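Proteasome accessory factor B/C (PafBC) (Paenarthrobacter aurescens, PDB 6SJ9) probably regulates transcription in the bacterial DNA damage response, pairing winged helix-turn-helix modules with WYL domains. Local coordinates at residues A[341-349]-A[572-581]. Residues are numbered along the deposited sequence; the frame is centred on the assembly and turned at random.
Sequences RKRTSEDQL and QDFPARLFTP
Arg343 reaches along residues 579-581, its NH1 donating to Phe579 O (2.8 Å, 164° at the hydrogen); the oxygen lies in the guanidinium plane, while the nitrogen stands above the carbonyl plane. Pro581 CA covers one guanidinium face, offset toward its rim, and Pro575 CG packs on Arg343 CB. Without the guanidinium, as with alanine at Arg343, Phe579 O would probably lose this donor and a gap open beside Pro581. Thr344 CB sits 3.7 Å from the centroid of the Phe579 ring, almost on its normal, a CH-pi contact. Thr344 O receives Ala576 N at 2.8 Å on a lone pair, in the carbonyl plane. Ala576 CB then fits against Glu346 CG (3.7 Å) and Leu349 CD1. One water joins Glu346 N to Phe574 O; another accepts from Arg577 N and NE. Farther out, Glu346 forms a salt bridge with Arg526, and Arg577 one with Asp442. Ser345, with OG turned between backbone N and carbonyl carbon (chi1 63°), N-caps helix 346-360 by accepting from Gln348 N (3.2 Å). The contact thus ties the start of this helix, in the PafC helix-turn-helix region, to the loop between strands 562-563 and 586-592, with helix 95-118 packed against Leu349 and Phe579 and strand 545-550 against Phe574 and Pro581.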
# COMPACT_ATOMS: atom_id res chain seq x y z
N ARG A 341 13.36 1.09 9.76
CA ARG A 341 13.25 0.90 8.31
C ARG A 341 13.57 2.19 7.58
O ARG A 341 13.08 3.25 7.95
CB ARG A 341 11.82 0.45 7.97
CG ARG A 341 11.52 0.26 6.47
CD ARG A 341 9.99 -0.13 6.27
NE ARG A 341 9.76 -1.37 7.00
CZ ARG A 341 8.57 -1.72 7.49
NH1 ARG A 341 7.54 -0.92 7.31
NH2 ARG A 341 8.41 -2.88 8.15
N LYS A 342 14.40 2.09 6.52
CA LYS A 342 14.72 3.24 5.67
C LYS A 342 13.64 3.45 4.61
O LYS A 342 12.96 2.51 4.21
CB LYS A 342 16.07 3.07 4.96
CG LYS A 342 17.27 2.89 5.83
CD LYS A 342 18.57 3.17 5.03
CE LYS A 342 19.83 3.05 5.88
NZ LYS A 342 21.01 2.50 5.12
N ARG A 343 13.53 4.69 4.14
CA ARG A 343 12.63 5.03 3.05
C ARG A 343 12.90 4.15 1.83
O ARG A 343 14.03 4.02 1.37
CB ARG A 343 12.77 6.50 2.67
CG ARG A 343 12.09 7.44 3.68
CD ARG A 343 12.55 8.89 3.52
NE ARG A 343 11.92 9.61 4.60
CZ ARG A 343 10.67 10.05 4.59
NH1 ARG A 343 9.93 9.90 3.49
NH2 ARG A 343 10.18 10.68 5.66
N THR A 344 11.85 3.50 1.35
CA THR A 344 12.02 2.46 0.35
C THR A 344 12.69 2.98 -0.90
O THR A 344 12.30 4.01 -1.44
CB THR A 344 10.64 1.91 0.05
OG1 THR A 344 10.06 1.57 1.31
CG2 THR A 344 10.71 0.65 -0.88
N SER A 345 13.70 2.27 -1.37
CA SER A 345 14.45 2.61 -2.57
C SER A 345 13.98 1.81 -3.79
O SER A 345 13.24 0.84 -3.70
CB SER A 345 15.95 2.34 -2.36
OG SER A 345 16.14 0.95 -2.14
N GLU A 346 14.46 2.23 -4.95
CA GLU A 346 14.21 1.47 -6.18
C GLU A 346 14.84 0.07 -6.12
O GLU A 346 14.24 -0.89 -6.57
CB GLU A 346 14.72 2.25 -7.39
CG GLU A 346 13.88 3.52 -7.59
CD GLU A 346 14.20 4.29 -8.88
OE1 GLU A 346 15.31 4.11 -9.40
OE2 GLU A 346 13.33 5.02 -9.39
N ASP A 347 16.05 -0.08 -5.55
CA ASP A 347 16.61 -1.43 -5.39
C ASP A 347 15.67 -2.33 -4.57
O ASP A 347 15.44 -3.49 -4.92
CB ASP A 347 17.98 -1.36 -4.68
CG ASP A 347 19.13 -0.92 -5.61
OD1 ASP A 347 18.92 -0.85 -6.84
OD2 ASP A 347 20.27 -0.67 -5.09
N GLN A 348 15.10 -1.79 -3.50
CA GLN A 348 14.23 -2.61 -2.67
C GLN A 348 12.93 -2.96 -3.40
O GLN A 348 12.43 -4.09 -3.29
CB GLN A 348 13.95 -1.87 -1.34
CG GLN A 348 13.10 -2.65 -0.36
CD GLN A 348 13.10 -2.00 1.02
OE1 GLN A 348 13.28 -0.77 1.13
NE2 GLN A 348 12.92 -2.81 2.05
N LEU A 349 12.39 -2.01 -4.15
CA LEU A 349 11.20 -2.32 -4.92
C LEU A 349 11.48 -3.38 -5.97
O LEU A 349 10.70 -4.30 -6.13
CB LEU A 349 10.64 -1.08 -5.61
CG LEU A 349 10.07 -0.15 -4.54
CD1 LEU A 349 10.01 1.12 -5.24
CD2 LEU A 349 8.70 -0.53 -3.97
N GLN A 572 24.87 7.05 -0.37
CA GLN A 572 24.32 5.71 -0.30
C GLN A 572 23.00 5.76 -1.07
O GLN A 572 22.73 6.74 -1.79
CB GLN A 572 24.15 5.27 1.16
CG GLN A 572 24.24 3.75 1.40
CD GLN A 572 24.39 3.38 2.88
OE1 GLN A 572 25.01 4.11 3.66
NE2 GLN A 572 23.83 2.24 3.27
N ASP A 573 22.16 4.74 -0.94
CA ASP A 573 20.97 4.75 -1.78
C ASP A 573 20.06 5.92 -1.42
O ASP A 573 20.14 6.50 -0.33
CB ASP A 573 20.19 3.43 -1.66
CG ASP A 573 20.69 2.36 -2.61
OD1 ASP A 573 21.59 2.65 -3.43
OD2 ASP A 573 20.17 1.22 -2.55
N PHE A 574 19.22 6.28 -2.37
CA PHE A 574 18.21 7.25 -2.01
C PHE A 574 16.83 6.64 -2.21
O PHE A 574 16.65 5.60 -2.85
CB PHE A 574 18.36 8.58 -2.77
CG PHE A 574 18.30 8.51 -4.28
CD1 PHE A 574 17.11 8.80 -4.94
CD2 PHE A 574 19.44 8.26 -5.03
CE1 PHE A 574 17.04 8.79 -6.33
CE2 PHE A 574 19.38 8.25 -6.43
CZ PHE A 574 18.18 8.51 -7.08
N PRO A 575 15.83 7.25 -1.60
CA PRO A 575 14.49 6.69 -1.70
C PRO A 575 13.98 6.72 -3.14
O PRO A 575 14.36 7.57 -3.95
CB PRO A 575 13.67 7.58 -0.77
CG PRO A 575 14.70 8.27 0.14
CD PRO A 575 15.89 8.44 -0.73
N ALA A 576 13.10 5.79 -3.44
CA ALA A 576 12.39 5.85 -4.70
C ALA A 576 11.43 7.05 -4.67
O ALA A 576 11.17 7.66 -3.62
CB ALA A 576 11.61 4.57 -4.89
N ARG A 577 10.87 7.38 -5.83
CA ARG A 577 10.28 8.69 -6.02
C ARG A 577 9.09 8.96 -5.10
O ARG A 577 8.88 10.12 -4.72
CB ARG A 577 9.86 8.84 -7.48
CG ARG A 577 11.00 9.18 -8.37
CD ARG A 577 10.50 9.21 -9.84
NE ARG A 577 10.33 7.86 -10.37
CZ ARG A 577 10.11 7.59 -11.66
NH1 ARG A 577 10.05 8.58 -12.55
NH2 ARG A 577 9.97 6.33 -12.08
N LEU A 578 8.27 7.96 -4.77
CA LEU A 578 7.14 8.19 -3.87
C LEU A 578 7.53 8.13 -2.41
O LEU A 578 6.64 8.15 -1.55
CB LEU A 578 6.02 7.15 -4.12
CG LEU A 578 5.34 7.36 -5.46
CD1 LEU A 578 4.30 6.28 -5.75
CD2 LEU A 578 4.66 8.76 -5.39
N PHE A 579 8.81 7.97 -2.10
CA PHE A 579 9.25 7.78 -0.73
C PHE A 579 10.21 8.87 -0.19
O PHE A 579 10.60 8.81 0.99
CB PHE A 579 9.88 6.39 -0.60
CG PHE A 579 8.90 5.25 -0.82
CD1 PHE A 579 8.68 4.75 -2.08
CD2 PHE A 579 8.13 4.76 0.24
CE1 PHE A 579 7.80 3.70 -2.31
CE2 PHE A 579 7.25 3.67 0.05
CZ PHE A 579 7.07 3.15 -1.24
N THR A 580 10.62 9.83 -1.01
CA THR A 580 11.51 10.89 -0.51
C THR A 580 10.77 11.78 0.49
O THR A 580 9.56 11.92 0.40
CB THR A 580 12.07 11.75 -1.65
OG1 THR A 580 11.01 12.28 -2.44
CG2 THR A 580 12.97 10.94 -2.55
N PRO A 581 11.46 12.34 1.50
CA PRO A 581 10.77 13.28 2.40
C PRO A 581 10.19 14.42 1.59
O PRO A 581 10.80 14.85 0.60
CB PRO A 581 11.86 13.76 3.37
CG PRO A 581 13.12 13.29 2.85
CD PRO A 581 12.89 12.22 1.82
O HOH W 1 18.10 -0.14 -0.83
O HOH W 2 11.31 5.99 -8.44
O HOH W 3 16.12 4.39 -5.35